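Local coordinates for orotidine 5'-phosphate decarboxylase (Methanocaldococcus jannaschii, PDB 4LUI), which probably catalyses the decarboxylation of orotidine 5'-monophosphate to uridine 5'-monophosphate, the last step of de novo UMP biosynthesis, at residues K23-L28 and V47-V52; V183-V188 and D206-G211. All blocks are in the same frame, centred on the assembly; numbering follows the deposited sequence.

Contact 1 (K23-L28 and V47-V52); sequences KLMLAL and VDAIKV
D48 holds L24 by both its N-H and its C=O. The carboxylate of D48 reaches back so that OD2 takes the N-H of L24 at 2.8 Å, almost straight (172°) and on its anti lone pair; K228 forms a salt bridge to the same oxygen. In return L24 O accepts two donors, D48 N at 2.8 Å in the carbonyl plane and A49 N at 3.1 Å, tilted from it. Beyond this fork the parallel ladder is regular: L26 N to A49 O, K51 N to L26 O and L28 N to K51 O.

Among the apolar contacts, M25 CG and CE both lie 4.0 Å from A49 CB, and the bend at chi3 brings CE there. M25 SD sits 3.8 Å from K51 CB. On the other face V47 CG1 wedges between L24 CD2 and L26 CB, while L28 and I50 run side by side, pointing the same way, against helices 33-43 and 63-72.

Two successive turns of the K51 chain (chi3 74°, chi4 67°) fold its end back over A27, with CE 4.0 Å from A27 CB. K51 NZ then forms a salt bridge with D79.

Within this beta-alpha-beta unit of the TIM barrel, the L26 and I50 face is wholly apolar and packs on helices, while the inner face, apolar at M25, A49 and A27, carries the K51 amine, which D79 holds in place, consistent with its predicted part in binding substrate.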
loop_
_atom_site.group_PDB
_atom_site.type_symbol
_atom_site.label_atom_id
_atom_site.label_comp_id
_atom_site.label_asym_id
_atom_site.label_seq_id
_atom_site.Cartn_x
_atom_site.Cartn_y
_atom_site.Cartn_z
ATOM N N LYS B 23 15.390 -3.828 -19.725
ATOM C CA LYS B 23 16.126 -4.122 -18.508
ATOM C C LYS B 23 15.448 -5.271 -17.757
ATOM O O LYS B 23 14.246 -5.479 -17.885
ATOM C CB LYS B 23 16.193 -2.875 -17.631
ATOM C CG LYS B 23 17.077 -1.781 -18.246
ATOM C CD LYS B 23 17.135 -0.537 -17.382
ATOM C CE LYS B 23 15.991 0.404 -17.680
ATOM N NZ LYS B 23 16.182 1.721 -16.992
ATOM N N LEU B 24 16.226 -6.025 -16.987
ATOM C CA LEU B 24 15.678 -7.122 -16.205
ATOM C C LEU B 24 15.513 -6.699 -14.750
ATOM O O LEU B 24 16.481 -6.310 -14.093
ATOM C CB LEU B 24 16.589 -8.351 -16.300
ATOM C CG LEU B 24 16.220 -9.531 -15.404
ATOM C CD1 LEU B 24 14.842 -10.078 -15.773
ATOM C CD2 LEU B 24 17.284 -10.623 -15.525
ATOM N N MET B 25 14.281 -6.768 -14.254
ATOM C CA MET B 25 13.975 -6.385 -12.882
ATOM C C MET B 25 13.580 -7.621 -12.108
ATOM O O MET B 25 12.643 -8.318 -12.489
ATOM C CB MET B 25 12.833 -5.359 -12.846
ATOM C CG MET B 25 12.447 -4.940 -11.422
ATOM S SD MET B 25 11.082 -3.759 -11.409
ATOM C CE MET B 25 11.864 -2.339 -12.150
ATOM N N LEU B 26 14.299 -7.899 -11.024
ATOM C CA LEU B 26 13.965 -9.032 -10.168
ATOM C C LEU B 26 12.914 -8.634 -9.140
ATOM O O LEU B 26 13.130 -7.678 -8.388
ATOM C CB LEU B 26 15.231 -9.544 -9.442
ATOM C CG LEU B 26 14.996 -10.607 -8.351
ATOM C CD1 LEU B 26 14.370 -11.863 -8.949
ATOM C CD2 LEU B 26 16.294 -10.940 -7.605
ATOM N N ALA B 27 11.791 -9.356 -9.106
ATOM C CA ALA B 27 10.814 -9.179 -8.035
ATOM C C ALA B 27 11.258 -10.053 -6.868
ATOM O O ALA B 27 11.074 -11.274 -6.887
ATOM C CB ALA B 27 9.382 -9.549 -8.503
ATOM N N LEU B 28 11.864 -9.433 -5.861
ATOM C CA LEU B 28 12.535 -10.183 -4.805
ATOM C C LEU B 28 11.547 -10.475 -3.694
ATOM O O LEU B 28 11.646 -9.941 -2.591
ATOM C CB LEU B 28 13.725 -9.388 -4.273
ATOM C CG LEU B 28 14.608 -10.089 -3.235
ATOM C CD1 LEU B 28 15.124 -11.408 -3.779
ATOM C CD2 LEU B 28 15.755 -9.183 -2.843
ATOM N N VAL B 47 20.990 -8.849 -13.206
ATOM C CA VAL B 47 19.774 -8.060 -13.094
ATOM C C VAL B 47 20.109 -6.584 -13.177
ATOM O O VAL B 47 21.210 -6.169 -12.818
ATOM C CB VAL B 47 19.001 -8.357 -11.780
ATOM C CG1 VAL B 47 18.707 -9.840 -11.677
ATOM C CG2 VAL B 47 19.798 -7.880 -10.561
ATOM N N ASP B 48 19.160 -5.794 -13.667
ATOM C CA ASP B 48 19.376 -4.360 -13.806
ATOM C C ASP B 48 18.695 -3.603 -12.674
ATOM O O ASP B 48 19.069 -2.469 -12.363
ATOM C CB ASP B 48 18.846 -3.871 -15.154
ATOM C CG ASP B 48 19.569 -4.514 -16.306
ATOM O OD1 ASP B 48 20.778 -4.228 -16.473
ATOM O OD2 ASP B 48 18.951 -5.318 -17.031
ATOM N N ALA B 49 17.700 -4.235 -12.062
ATOM C CA ALA B 49 16.953 -3.610 -10.972
ATOM C C ALA B 49 16.420 -4.658 -10.014
ATOM O O ALA B 49 16.219 -5.809 -10.392
ATOM C CB ALA B 49 15.795 -2.766 -11.519
ATOM N N ILE B 50 16.187 -4.248 -8.773
ATOM C CA ILE B 50 15.595 -5.130 -7.773
ATOM C C ILE B 50 14.355 -4.454 -7.211
ATOM O O ILE B 50 14.423 -3.291 -6.797
ATOM C CB ILE B 50 16.586 -5.429 -6.632
ATOM C CG1 ILE B 50 17.833 -6.134 -7.193
ATOM C CG2 ILE B 50 15.916 -6.294 -5.555
ATOM C CD1 ILE B 50 18.937 -6.322 -6.199
ATOM N N LYS B 51 13.229 -5.168 -7.218
ATOM C CA LYS B 51 11.961 -4.646 -6.706
ATOM C C LYS B 51 11.623 -5.350 -5.393
ATOM O O LYS B 51 11.580 -6.588 -5.328
ATOM C CB LYS B 51 10.846 -4.858 -7.749
ATOM C CG LYS B 51 9.485 -4.246 -7.391
ATOM C CD LYS B 51 8.449 -4.385 -8.527
ATOM C CE LYS B 51 7.918 -5.814 -8.669
ATOM N NZ LYS B 51 7.102 -6.251 -7.497
ATOM N N VAL B 52 11.393 -4.563 -4.348
ATOM C CA VAL B 52 11.070 -5.116 -3.043
ATOM C C VAL B 52 9.697 -4.629 -2.613
ATOM O O VAL B 52 9.295 -3.500 -2.932
ATOM C CB VAL B 52 12.115 -4.753 -1.973
ATOM C CG1 VAL B 52 13.473 -5.399 -2.298
ATOM C CG2 VAL B 52 12.238 -3.252 -1.824
#

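Contact 2 (V183-V188 and D206-G211)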
loop_
_atom_site.group_PDB
_atom_site.type_symbol
_atom_site.label_atom_id
_atom_site.label_comp_id
_atom_site.label_asym_id
_atom_site.label_seq_id
_atom_site.Cartn_x
_atom_site.Cartn_y
_atom_site.Cartn_z
ATOM N N VAL B 183 7.629 1.286 -19.419
ATOM C CA VAL B 183 6.703 0.352 -18.808
ATOM C C VAL B 183 7.506 -0.720 -18.100
ATOM O O VAL B 183 8.564 -1.150 -18.594
ATOM C CB VAL B 183 5.810 -0.313 -19.870
ATOM C CG1 VAL B 183 4.798 -1.234 -19.210
ATOM C CG2 VAL B 183 5.090 0.744 -20.671
ATOM N N ILE B 184 7.002 -1.117 -16.936
ATOM C CA ILE B 184 7.524 -2.222 -16.143
ATOM C C ILE B 184 6.442 -3.309 -16.174
ATOM O O ILE B 184 5.312 -3.078 -15.736
ATOM C CB ILE B 184 7.766 -1.759 -14.708
ATOM C CG1 ILE B 184 8.832 -0.652 -14.698
ATOM C CG2 ILE B 184 8.185 -2.916 -13.828
ATOM C CD1 ILE B 184 8.803 0.214 -13.433
ATOM N N THR B 185 6.777 -4.472 -16.721
ATOM C CA THR B 185 5.767 -5.489 -17.014
ATOM C C THR B 185 6.356 -6.898 -16.854
ATOM O O THR B 185 7.561 -7.087 -16.997
ATOM C CB THR B 185 5.216 -5.284 -18.448
ATOM O OG1 THR B 185 4.014 -6.044 -18.624
ATOM C CG2 THR B 185 6.227 -5.699 -19.506
ATOM N N PRO B 186 5.521 -7.900 -16.542
ATOM C CA PRO B 186 6.131 -9.231 -16.408
ATOM C C PRO B 186 6.710 -9.746 -17.715
ATOM O O PRO B 186 6.095 -9.589 -18.768
ATOM C CB PRO B 186 4.949 -10.112 -15.987
ATOM C CG PRO B 186 4.025 -9.173 -15.305
ATOM C CD PRO B 186 4.119 -7.891 -16.095
ATOM N N GLY B 187 7.879 -10.376 -17.641
ATOM C CA GLY B 187 8.539 -10.882 -18.828
ATOM C C GLY B 187 8.331 -12.371 -18.999
ATOM O O GLY B 187 8.677 -12.946 -20.035
ATOM N N VAL B 188 7.766 -12.996 -17.972
ATOM C CA VAL B 188 7.468 -14.417 -18.022
ATOM C C VAL B 188 6.055 -14.671 -17.535
ATOM O O VAL B 188 5.491 -13.855 -16.803
ATOM C CB VAL B 188 8.466 -15.251 -17.176
ATOM C CG1 VAL B 188 9.881 -15.065 -17.699
ATOM C CG2 VAL B 188 8.376 -14.876 -15.703
ATOM N N ASP B 206 12.374 0.210 -21.085
ATOM C CA ASP B 206 11.373 -0.595 -20.380
ATOM C C ASP B 206 12.046 -1.634 -19.480
ATOM O O ASP B 206 13.254 -1.872 -19.589
ATOM C CB ASP B 206 10.455 -1.298 -21.384
ATOM C CG ASP B 206 9.694 -0.316 -22.264
ATOM O OD1 ASP B 206 9.230 0.718 -21.744
ATOM O OD2 ASP B 206 9.564 -0.581 -23.473
ATOM N N TYR B 207 11.262 -2.238 -18.590
ATOM C CA TYR B 207 11.751 -3.322 -17.740
ATOM C C TYR B 207 10.827 -4.521 -17.866
ATOM O O TYR B 207 9.601 -4.365 -17.935
ATOM C CB TYR B 207 11.732 -2.926 -16.261
ATOM C CG TYR B 207 12.541 -1.722 -15.840
ATOM C CD1 TYR B 207 12.114 -0.426 -16.142
ATOM C CD2 TYR B 207 13.694 -1.877 -15.077
ATOM C CE1 TYR B 207 12.837 0.680 -15.728
ATOM C CE2 TYR B 207 14.425 -0.773 -14.652
ATOM C CZ TYR B 207 13.982 0.502 -14.978
ATOM O OH TYR B 207 14.698 1.605 -14.570
ATOM N N VAL B 208 11.404 -5.716 -17.877
ATOM C CA VAL B 208 10.605 -6.919 -17.688
ATOM C C VAL B 208 10.894 -7.484 -16.305
ATOM O O VAL B 208 12.040 -7.485 -15.844
ATOM C CB VAL B 208 10.847 -8.002 -18.771
ATOM C CG1 VAL B 208 10.244 -7.573 -20.107
ATOM C CG2 VAL B 208 12.339 -8.315 -18.912
ATOM N N ILE B 209 9.839 -7.944 -15.651
ATOM C CA ILE B 209 9.942 -8.479 -14.295
ATOM C C ILE B 209 10.003 -9.996 -14.329
ATOM O O ILE B 209 9.216 -10.647 -15.015
ATOM C CB ILE B 209 8.721 -8.110 -13.454
ATOM C CG1 ILE B 209 8.508 -6.596 -13.410
ATOM C CG2 ILE B 209 8.860 -8.657 -12.034
ATOM C CD1 ILE B 209 7.159 -6.232 -12.794
ATOM N N VAL B 210 10.927 -10.556 -13.561
ATOM C CA VAL B 210 10.952 -11.992 -13.286
ATOM C C VAL B 210 11.040 -12.139 -11.779
ATOM O O VAL B 210 11.765 -11.387 -11.120
ATOM C CB VAL B 210 12.148 -12.680 -13.971
ATOM C CG1 VAL B 210 12.212 -14.160 -13.613
ATOM C CG2 VAL B 210 12.065 -12.499 -15.490
ATOM N N GLY B 211 10.288 -13.086 -11.234
ATOM C CA GLY B 211 10.231 -13.266 -9.796
ATOM C C GLY B 211 10.608 -14.668 -9.354
ATOM O O GLY B 211 11.796 -15.026 -9.289
#
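The amide of I209 gives the shortest polar bond here, 2.8 Å to T185 O, with the donor tilted 32° from the carbonyl plane. T185 O also meets V208 CA at 3.1 Å in a CA-H...O contact, so two groups converge on it. At the far end V183 N donates to D206 OD1 at 2.9 Å, meeting the oxygen on its anti side and well out of the carboxylate plane; D206 OD2 is held by K176 and the amide of D203. Between them Y207 N to V183 O and T185 N to Y207 O carry the parallel ladder, and G187 N closes it on I209 O, almost straight at 176°.

These are the seventh and eighth strands of the TIM barrel. P186, G187, V188 and G211, at their C-terminal ends, are predicted to bind substrate, and G211 is the N-cap of helix 212-215.

Toward the barrel interior, I184 splits its two branches: CG1 lies 3.6 Å from Y207 CD1, and CG2, anti to the backbone N, meets I209 CD1 at 3.6 Å. The Y207 hydroxyl goes on to E75. On the outward side G187 CA rests 3.7 Å from V208 CB, and the V188 and V210 side chains cross at about a right angle, touching through CG1 and CG2 beside Y227 of helix 220-230.

Contact 1 pairs the first two strands of the closed eight-stranded parallel barrel and contact 2 the last two; along the chain contact 1 is complete before contact 2 begins. Their centres lie about 8 Å apart because strands 23-27 and 207-210 are neighbours, and that seam closes the barrel. M25 N lies 2.8 Å from V208 O, a probable hydrogen bond across it, and inside the barrel M25 CE packs against Y207 CD2 at 3.5 Å. I209 extends to A27 and close to K51. Predicted substrate-binding residues, K51 in one contact and P186 to V188 with G211 in the other, are thereby brought close together, consistent with a single substrate site at the C-terminal end of the barrel.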